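Local coordinates for protein sialidase B (Streptococcus pneumoniae serotype 4, PDB 4XJW) that hydrolyses alpha-(2->3)-, alpha-(2->6)- and alpha-(2->8)-linked terminal sialic acids on oligosaccharides, glycoproteins and glycolipids, as a family 33 glycosidase and intramolecular trans-sialidase, at residues 351-356 / 364-369; 370-375 / 402-407; 377-382 / 410-415. The protein carries 1 engineered substitution. All coordinates share one frame; numbering follows the deposited sequence.

Contact 1: 351-356 / 364-369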
loop_
_atom_site.group_PDB
_atom_site.type_symbol
_atom_site.label_atom_id
_atom_site.label_comp_id
_atom_site.label_asym_id
_atom_site.label_seq_id
_atom_site.Cartn_x
_atom_site.Cartn_y
_atom_site.Cartn_z
ATOM N N GLY A 351 11.405 7.415 33.783
ATOM C CA GLY A 351 10.299 6.508 33.558
ATOM C C GLY A 351 9.420 6.290 34.774
ATOM O O GLY A 351 8.551 5.422 34.767
ATOM N N VAL A 352 9.640 7.081 35.818
ATOM C CA VAL A 352 8.860 6.947 37.048
ATOM C C VAL A 352 7.403 7.352 36.849
ATOM O O VAL A 352 7.105 8.472 36.421
ATOM C CB VAL A 352 9.462 7.766 38.201
ATOM C CG1 VAL A 352 8.572 7.693 39.437
ATOM C CG2 VAL A 352 10.874 7.279 38.514
ATOM N N VAL A 353 6.493 6.431 37.161
ATOM C CA VAL A 353 5.068 6.723 37.113
ATOM C C VAL A 353 4.667 7.496 38.366
ATOM O O VAL A 353 4.777 6.988 39.482
ATOM C CB VAL A 353 4.243 5.432 36.992
ATOM C CG1 VAL A 353 2.767 5.750 36.906
ATOM C CG2 VAL A 353 4.703 4.626 35.776
ATOM N N TYR A 354 4.200 8.724 38.170
ATOM C CA TYR A 354 3.925 9.641 39.273
ATOM C C TYR A 354 2.425 9.826 39.437
ATOM O O TYR A 354 1.718 10.082 38.463
ATOM C CB TYR A 354 4.583 10.991 38.974
ATOM C CG TYR A 354 4.836 11.901 40.162
ATOM C CD1 TYR A 354 5.865 11.639 41.059
ATOM C CD2 TYR A 354 4.076 13.050 40.353
ATOM C CE1 TYR A 354 6.111 12.478 42.132
ATOM C CE2 TYR A 354 4.312 13.895 41.421
ATOM C CZ TYR A 354 5.333 13.606 42.307
ATOM O OH TYR A 354 5.575 14.448 43.370
ATOM N N ASN A 355 1.939 9.692 40.669
ATOM C CA ASN A 355 0.538 9.958 40.977
ATOM C C ASN A 355 0.317 11.466 41.124
ATOM O O ASN A 355 0.854 12.089 42.037
ATOM C CB ASN A 355 0.121 9.207 42.249
ATOM C CG ASN A 355 -1.373 9.297 42.528
ATOM O OD1 ASN A 355 -1.950 10.384 42.554
ATOM N ND2 ASN A 355 -2.006 8.147 42.737
ATOM N N GLU A 356 -0.471 12.040 40.215
ATOM C CA GLU A 356 -0.651 13.485 40.143
ATOM C C GLU A 356 -1.478 14.007 41.308
ATOM O O GLU A 356 -1.309 15.148 41.742
ATOM C CB GLU A 356 -1.325 13.881 38.823
ATOM C CG GLU A 356 -0.461 13.679 37.580
ATOM C CD GLU A 356 0.716 14.628 37.537
ATOM O OE1 GLU A 356 0.490 15.855 37.523
ATOM O OE2 GLU A 356 1.868 14.149 37.525
ATOM N N TYR A 364 5.742 1.860 40.101
ATOM C CA TYR A 364 5.739 1.505 38.686
ATOM C C TYR A 364 6.648 2.404 37.876
ATOM O O TYR A 364 6.737 3.605 38.130
ATOM C CB TYR A 364 4.333 1.611 38.113
ATOM C CG TYR A 364 3.338 0.679 38.749
ATOM C CD1 TYR A 364 3.280 -0.657 38.378
ATOM C CD2 TYR A 364 2.454 1.141 39.707
ATOM C CE1 TYR A 364 2.365 -1.512 38.950
ATOM C CE2 TYR A 364 1.531 0.302 40.283
ATOM C CZ TYR A 364 1.494 -1.024 39.904
ATOM O OH TYR A 364 0.581 -1.864 40.480
ATOM N N THR A 365 7.313 1.815 36.888
ATOM C CA THR A 365 8.087 2.582 35.925
ATOM C C THR A 365 7.755 2.142 34.502
ATOM O O THR A 365 7.181 1.072 34.284
ATOM C CB THR A 365 9.607 2.451 36.164
ATOM O OG1 THR A 365 9.996 1.077 36.057
ATOM C CG2 THR A 365 9.991 2.983 37.543
ATOM N N ILE A 366 8.107 2.991 33.541
ATOM C CA ILE A 366 7.954 2.686 32.124
ATOM C C ILE A 366 9.351 2.620 31.512
ATOM O O ILE A 366 10.148 3.534 31.709
ATOM C CB ILE A 366 7.139 3.787 31.419
ATOM C CG1 ILE A 366 5.807 4.029 32.138
ATOM C CG2 ILE A 366 6.916 3.451 29.959
ATOM C CD1 ILE A 366 4.881 2.813 32.166
ATOM N N ASN A 367 9.657 1.551 30.782
ATOM C CA ASN A 367 10.967 1.447 30.134
ATOM C C ASN A 367 10.990 2.137 28.764
ATOM O O ASN A 367 10.039 2.828 28.403
ATOM C CB ASN A 367 11.481 -0.006 30.072
ATOM C CG ASN A 367 10.652 -0.906 29.154
ATOM O OD1 ASN A 367 9.844 -0.438 28.356
ATOM N ND2 ASN A 367 10.864 -2.212 29.265
ATOM N N ASP A 368 12.067 1.957 28.003
ATOM C CA ASP A 368 12.151 2.606 26.696
ATOM C C ASP A 368 11.235 1.955 25.658
ATOM O O ASP A 368 10.942 2.551 24.623
ATOM C CB ASP A 368 13.591 2.667 26.179
ATOM C CG ASP A 368 13.701 3.413 24.845
ATOM O OD1 ASP A 368 12.920 4.373 24.613
ATOM O OD2 ASP A 368 14.557 3.027 24.018
ATOM N N LYS A 369 10.759 0.746 25.932
ATOM C CA LYS A 369 9.819 0.117 25.010
ATOM C C LYS A 369 8.368 0.516 25.330
ATOM O O LYS A 369 7.428 -0.018 24.735
ATOM C CB LYS A 369 9.979 -1.407 25.013
ATOM C CG LYS A 369 11.415 -1.882 24.819
ATOM C CD LYS A 369 11.469 -3.371 24.521
ATOM C CE LYS A 369 12.805 -3.977 24.924
ATOM N NZ LYS A 369 12.899 -5.418 24.527
#

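Contact 2: 370-375 / 402-407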
loop_
_atom_site.group_PDB
_atom_site.type_symbol
_atom_site.label_atom_id
_atom_site.label_comp_id
_atom_site.label_asym_id
_atom_site.label_seq_id
_atom_site.Cartn_x
_atom_site.Cartn_y
_atom_site.Cartn_z
ATOM N N TYR A 370 8.204 1.468 26.250
ATOM C CA TYR A 370 6.887 1.892 26.737
ATOM C C TYR A 370 6.156 0.756 27.451
ATOM O O TYR A 370 4.926 0.715 27.501
ATOM C CB TYR A 370 6.037 2.525 25.630
ATOM C CG TYR A 370 6.522 3.903 25.279
ATOM C CD1 TYR A 370 7.530 4.080 24.339
ATOM C CD2 TYR A 370 6.005 5.027 25.916
ATOM C CE1 TYR A 370 7.994 5.337 24.026
ATOM C CE2 TYR A 370 6.468 6.293 25.610
ATOM C CZ TYR A 370 7.465 6.436 24.661
ATOM O OH TYR A 370 7.942 7.684 24.335
ATOM N N GLU A 371 6.945 -0.154 28.011
ATOM C CA GLU A 371 6.425 -1.287 28.762
ATOM C C GLU A 371 6.366 -0.983 30.256
ATOM O O GLU A 371 7.187 -0.222 30.776
ATOM C CB GLU A 371 7.278 -2.522 28.484
ATOM C CG GLU A 371 7.187 -2.982 27.027
ATOM C CD GLU A 371 8.330 -3.895 26.600
ATOM O OE1 GLU A 371 9.236 -4.156 27.419
ATOM O OE2 GLU A 371 8.316 -4.344 25.435
ATOM N N VAL A 372 5.386 -1.570 30.938
ATOM C CA VAL A 372 5.155 -1.299 32.357
ATOM C C VAL A 372 5.948 -2.244 33.256
ATOM O O VAL A 372 5.895 -3.466 33.090
ATOM C CB VAL A 372 3.667 -1.439 32.715
ATOM C CG1 VAL A 372 3.443 -1.121 34.190
ATOM C CG2 VAL A 372 2.821 -0.533 31.835
ATOM N N LEU A 373 6.679 -1.672 34.209
ATOM C CA LEU A 373 7.391 -2.462 35.203
ATOM C C LEU A 373 6.827 -2.160 36.584
ATOM O O LEU A 373 6.450 -1.026 36.867
ATOM C CB LEU A 373 8.890 -2.147 35.172
ATOM C CG LEU A 373 9.772 -2.885 34.155
ATOM C CD1 LEU A 373 9.407 -2.563 32.723
ATOM C CD2 LEU A 373 11.233 -2.566 34.390
ATOM N N GLU A 374 6.747 -3.180 37.434
ATOM C CA GLU A 374 6.384 -2.972 38.833
ATOM C C GLU A 374 7.539 -3.415 39.722
ATOM O O GLU A 374 7.925 -4.586 39.719
ATOM C CB GLU A 374 5.106 -3.729 39.201
ATOM C CG GLU A 374 4.689 -3.533 40.659
ATOM C CD GLU A 374 3.466 -4.345 41.033
ATOM O OE1 GLU A 374 3.075 -5.229 40.243
ATOM O OE2 GLU A 374 2.894 -4.092 42.113
ATOM N N GLY A 375 8.101 -2.475 40.471
ATOM C CA GLY A 375 9.266 -2.770 41.281
ATOM C C GLY A 375 10.384 -3.338 40.430
ATOM O O GLY A 375 11.071 -4.282 40.829
ATOM N N VAL A 402 2.954 -11.495 26.467
ATOM C CA VAL A 402 3.896 -10.503 25.959
ATOM C C VAL A 402 4.012 -9.370 26.973
ATOM O O VAL A 402 3.127 -9.210 27.817
ATOM C CB VAL A 402 3.430 -9.912 24.603
ATOM C CG1 VAL A 402 3.246 -11.001 23.585
ATOM C CG2 VAL A 402 2.144 -9.123 24.772
ATOM N N PRO A 403 5.099 -8.578 26.901
ATOM C CA PRO A 403 5.252 -7.462 27.841
ATOM C C PRO A 403 4.103 -6.473 27.776
ATOM O O PRO A 403 3.626 -6.156 26.685
ATOM C CB PRO A 403 6.535 -6.778 27.362
ATOM C CG PRO A 403 7.315 -7.869 26.745
ATOM C CD PRO A 403 6.318 -8.773 26.092
ATOM N N MET A 404 3.682 -5.984 28.939
ATOM C CA MET A 404 2.578 -5.035 29.031
ATOM C C MET A 404 3.037 -3.681 28.526
ATOM O O MET A 404 4.005 -3.124 29.034
ATOM C CB MET A 404 2.098 -4.918 30.481
ATOM C CG MET A 404 1.009 -3.870 30.716
ATOM S SD MET A 404 0.601 -3.768 32.468
ATOM C CE MET A 404 -0.175 -5.369 32.704
ATOM N N ASN A 405 2.334 -3.157 27.527
ATOM C CA ASN A 405 2.676 -1.871 26.924
ATOM C C ASN A 405 1.546 -0.875 27.173
ATOM O O ASN A 405 0.368 -1.232 27.099
ATOM C CB ASN A 405 2.915 -2.065 25.422
ATOM C CG ASN A 405 3.531 -0.852 24.759
ATOM O OD1 ASN A 405 2.917 0.205 24.687
ATOM N ND2 ASN A 405 4.746 -1.005 24.253
ATOM N N VAL A 406 1.899 0.381 27.450
ATOM C CA VAL A 406 0.895 1.386 27.784
ATOM C C VAL A 406 -0.030 1.727 26.613
ATOM O O VAL A 406 -1.050 2.388 26.799
ATOM C CB VAL A 406 1.520 2.684 28.354
ATOM C CG1 VAL A 406 2.246 2.402 29.656
ATOM C CG2 VAL A 406 2.447 3.340 27.325
ATOM N N PHE A 407 0.327 1.270 25.413
ATOM C CA PHE A 407 -0.523 1.448 24.239
ATOM C C PHE A 407 -1.541 0.316 24.037
ATOM O O PHE A 407 -2.342 0.350 23.096
ATOM C CB PHE A 407 0.355 1.610 22.989
ATOM C CG PHE A 407 0.952 2.987 22.850
ATOM C CD1 PHE A 407 2.157 3.301 23.464
ATOM C CD2 PHE A 407 0.299 3.965 22.113
ATOM C CE1 PHE A 407 2.702 4.575 23.337
ATOM C CE2 PHE A 407 0.833 5.248 21.994
ATOM C CZ PHE A 407 2.031 5.542 22.597
HETATM O O HOH W 1 6.194 -3.518 23.984
#

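Contact 3: 377-382 / 410-415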
loop_
_atom_site.group_PDB
_atom_site.type_symbol
_atom_site.label_atom_id
_atom_site.label_comp_id
_atom_site.label_asym_id
_atom_site.label_seq_id
_atom_site.Cartn_x
_atom_site.Cartn_y
_atom_site.Cartn_z
ATOM N N LYS A 377 10.259 -5.126 37.809
ATOM C CA LYS A 377 9.995 -6.377 37.105
ATOM C C LYS A 377 8.861 -6.264 36.080
ATOM O O LYS A 377 7.853 -5.594 36.315
ATOM C CB LYS A 377 9.791 -7.534 38.087
ATOM C CG LYS A 377 11.022 -7.775 38.959
ATOM C CD LYS A 377 10.937 -9.060 39.769
ATOM C CE LYS A 377 11.117 -8.786 41.261
ATOM N NZ LYS A 377 11.214 -10.035 42.070
ATOM N N SER A 378 9.057 -6.918 34.939
ATOM C CA SER A 378 8.159 -6.794 33.787
ATOM C C SER A 378 6.770 -7.380 34.008
ATOM O O SER A 378 6.628 -8.568 34.296
ATOM C CB SER A 378 8.789 -7.458 32.559
ATOM O OG SER A 378 9.925 -6.742 32.110
ATOM N N LEU A 379 5.746 -6.552 33.845
ATOM C CA LEU A 379 4.381 -7.056 33.816
ATOM C C LEU A 379 4.076 -7.560 32.411
ATOM O O LEU A 379 4.700 -7.123 31.438
ATOM C CB LEU A 379 3.380 -5.980 34.224
ATOM C CG LEU A 379 3.490 -5.463 35.651
ATOM C CD1 LEU A 379 2.254 -4.656 36.018
ATOM C CD2 LEU A 379 3.705 -6.616 36.619
ATOM N N THR A 380 3.123 -8.481 32.309
ATOM C CA THR A 380 2.718 -9.028 31.018
ATOM C C THR A 380 1.214 -8.899 30.789
ATOM O O THR A 380 0.445 -8.706 31.733
ATOM C CB THR A 380 3.105 -10.523 30.881
ATOM O OG1 THR A 380 2.418 -11.299 31.872
ATOM C CG2 THR A 380 4.604 -10.717 31.039
ATOM N N VAL A 381 0.812 -8.992 29.523
ATOM C CA VAL A 381 -0.582 -9.215 29.153
ATOM C C VAL A 381 -0.652 -10.463 28.276
ATOM O O VAL A 381 0.388 -10.965 27.825
ATOM C CB VAL A 381 -1.158 -8.021 28.375
ATOM C CG1 VAL A 381 -1.062 -6.752 29.212
ATOM C CG2 VAL A 381 -0.426 -7.844 27.054
ATOM N N GLU A 382 -1.864 -10.959 28.041
ATOM C CA GLU A 382 -2.061 -12.083 27.127
ATOM C C GLU A 382 -2.345 -11.550 25.728
ATOM O O GLU A 382 -3.155 -10.640 25.550
ATOM C CB GLU A 382 -3.202 -12.985 27.594
ATOM C CG GLU A 382 -3.329 -14.280 26.794
ATOM C CD GLU A 382 -4.422 -15.190 27.333
ATOM O OE1 GLU A 382 -5.021 -14.842 28.371
ATOM O OE2 GLU A 382 -4.684 -16.235 26.705
ATOM N N ASP A 410 -5.073 -4.212 27.171
ATOM C CA ASP A 410 -5.042 -4.963 28.427
ATOM C C ASP A 410 -4.117 -4.375 29.499
ATOM O O ASP A 410 -3.952 -4.966 30.572
ATOM C CB ASP A 410 -4.642 -6.423 28.169
ATOM C CG ASP A 410 -5.707 -7.215 27.425
ATOM O OD1 ASP A 410 -6.727 -6.635 26.994
ATOM O OD2 ASP A 410 -5.497 -8.441 27.263
ATOM N N SER A 411 -3.500 -3.233 29.213
ATOM C CA SER A 411 -2.535 -2.646 30.145
ATOM C C SER A 411 -3.159 -2.115 31.446
ATOM O O SER A 411 -4.288 -1.610 31.464
ATOM C CB SER A 411 -1.726 -1.532 29.471
ATOM O OG SER A 411 -0.661 -1.111 30.299
ATOM N N LEU A 412 -2.400 -2.234 32.530
ATOM C CA LEU A 412 -2.787 -1.672 33.824
ATOM C C LEU A 412 -2.781 -0.147 33.774
ATOM O O LEU A 412 -3.611 0.507 34.407
ATOM C CB LEU A 412 -1.829 -2.156 34.910
ATOM C CG LEU A 412 -2.004 -1.658 36.343
ATOM C CD1 LEU A 412 -3.397 -1.982 36.853
ATOM C CD2 LEU A 412 -0.942 -2.294 37.241
ATOM N N PHE A 413 -1.824 0.411 33.037
ATOM C CA PHE A 413 -1.749 1.844 32.797
ATOM C C PHE A 413 -1.898 2.112 31.303
ATOM O O PHE A 413 -1.209 1.493 30.491
ATOM C CB PHE A 413 -0.409 2.397 33.287
ATOM C CG PHE A 413 -0.288 2.452 34.776
ATOM C CD1 PHE A 413 -0.850 3.498 35.488
ATOM C CD2 PHE A 413 0.401 1.462 35.461
ATOM C CE1 PHE A 413 -0.740 3.554 36.869
ATOM C CE2 PHE A 413 0.523 1.513 36.842
ATOM C CZ PHE A 413 -0.047 2.562 37.542
ATOM N N LYS A 414 -2.798 3.022 30.944
ATOM C CA LYS A 414 -3.108 3.284 29.538
ATOM C C LYS A 414 -2.933 4.753 29.165
ATOM O O LYS A 414 -3.240 5.647 29.956
ATOM C CB LYS A 414 -4.530 2.800 29.220
ATOM C CG LYS A 414 -4.614 1.279 29.197
ATOM C CD LYS A 414 -6.045 0.774 29.121
ATOM C CE LYS A 414 -6.563 0.726 27.705
ATOM N NZ LYS A 414 -7.841 -0.058 27.634
ATOM N N VAL A 415 -2.425 4.997 27.957
ATOM C CA VAL A 415 -2.283 6.358 27.458
ATOM C C VAL A 415 -3.622 6.898 26.976
ATOM O O VAL A 415 -4.581 6.148 26.777
ATOM C CB VAL A 415 -1.254 6.442 26.311
ATOM C CG1 VAL A 415 0.110 5.987 26.794
ATOM C CG2 VAL A 415 -1.695 5.600 25.131
HETATM O O HOH W 2 -4.290 -9.894 29.221
#

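Contact 1: 351-356 / 364-369
V353 holds its CG1 trans to the backbone N (chi1 -178°), which leaves CG2 beside that N, on the flank facing strand 360-366. There CG2 reaches CB of Y364 at 3.8 Å and CG1 of I366, also at 3.8 Å. The isoleucine contributes by turning CG1 to the N side of its own backbone (chi1 -53°), against the valine methyl, and its CD1 also lies near that methyl. CG2 of V353 is therefore shared between residues at both ends of the short segment 364-366, whereas the phenol of Y364 leads away and packs edge-to-face on F413.

Two backbone bonds frame these apolar contacts. V353 N donates to Y364 O at 3.0 Å in a fairly straight bond (160°), and I366 N donates to G351 O at 2.8 Å. Between them V352 and T365 form an antiparallel non-hydrogen-bonded pair, with their side chains on one face of the sheet, opposite to that of V353. The T365 methyl CG2 lies 4.2 Å from V352 CA, and T365 CA approaches G351 O at 3.1 Å as a C-H...O contact. G351, with positive phi, brings its CA to 3.5 Å from I366 O in a second such contact.

Strands 352-355 and 360-366 form a beta hairpin, and T362 OG1 adds a bond to V353 O. The pairing rests on backbone polarity, with directional N-H...O bonds fixing the register, while V353 and I366, both buried, and the CB of Y364 pack together without any polar side-chain link between the segments.

Contact 2: 370-375 / 402-407
Y370 and M404 supply the backbone acceptors that join the two segments. V406 N donates to Y370 O at 3.0 Å, and V372 N donates to M404 O at 2.8 Å. Together these bonds make a single bridge between E371 and N405. E371 CA adds a C-H...O contact to the same M404 carbonyl, at 3.1 Å.

The polar side chains are organised by N405. Its OD1 accepts from F407 N at 2.9 Å, in the amide plane and on a lone pair, while its ND2 donates to a water. That water in turn gives a hydrogen to E371 OE2 at 2.7 Å, so the carboxylate reaches the amide through one intermediate. Both ends of the amide are thus engaged, which probably fixes its rotation. E371 meanwhile runs alongside P403, pointing the same way, and its CD lies 3.5 Å from the proline CB.

The apolar contacts centre on V372 and V406. V372 has CG1 opposite its backbone N (chi1 -179°), leaving CG2 to meet V406 CG1 at 3.7 Å, and M404 brings SD to within 3.9 Å of V372 CB. V406 CG2 comes to the edge of the Y370 ring, near its plane. Beyond these residues, the Y370 hydroxyl bonds to L438 N and its ring meets F436.

The OD1 bond to the backbone N two residues on defines an Asx turn at N405-F407. The single bridge beside it links two parts of the antiparallel sheet inserted between strands 301-308 and 420-426, consistent with the insertion domain carried by the sialidase propeller.

Contact 3: 377-382 / 410-415
The side chains of V381 and D410 meet at a slant, each with its CB directed at the opposing segment. V381 CG1 lies 3.7 Å from D410 CB and equally far from the D410 carbonyl oxygen, so the branch meets the root of the aspartate side chain and its backbone, while the carboxylate reaches past the valine toward E382. The valine torsion (chi1 -59°) sets CG1 beside the backbone N, on the side where D410 stands. Further along, L379 and L412 approach more loosely at an angle, one terminal methyl to one terminal methyl, CD1 to CD2 at 4.2 Å.

D410 OD2 accepts from a water at 2.7 Å, and that water accepts from E382 N at 2.9 Å, carrying the polar connection between the segments. OD2 also bonds to H397 NE2 and OD1 to Y384 OH, so partners outside the contact hold both oxygens. Within its own segment, S411 OG donates forward to F413 O at 2.7 Å.

E382 OE2 takes a bond from G399 N, and its carboxylate is not in contact with that of D410. No hydrogen bond passes directly between 377-382 and 410-415. The two are joined by van der Waals contacts and one bridging water, while the several donors around D410 would probably stabilise its negative charge.

In the fold
From the N terminus, contact 1 closes a hairpin made by strands 352-355 and 360-366, with seven residues between its segments. The chain then turns through 367-371 into strand 372-374, which lies next to 360-366, so contact 1 passes directly into contact 2. Contact 2 spans 26 residues and contact 3 spans 27. Their segments alternate along the chain, so the two cross, whereas contact 1 is in series with both. Strand 377-387 pairs with 372-374 and with 400-403, linking contacts 2 and 3, and L412 of contact 3 lies close to the Y364 hydroxyl of contact 1. All three tie together one antiparallel sheet, away from the active site.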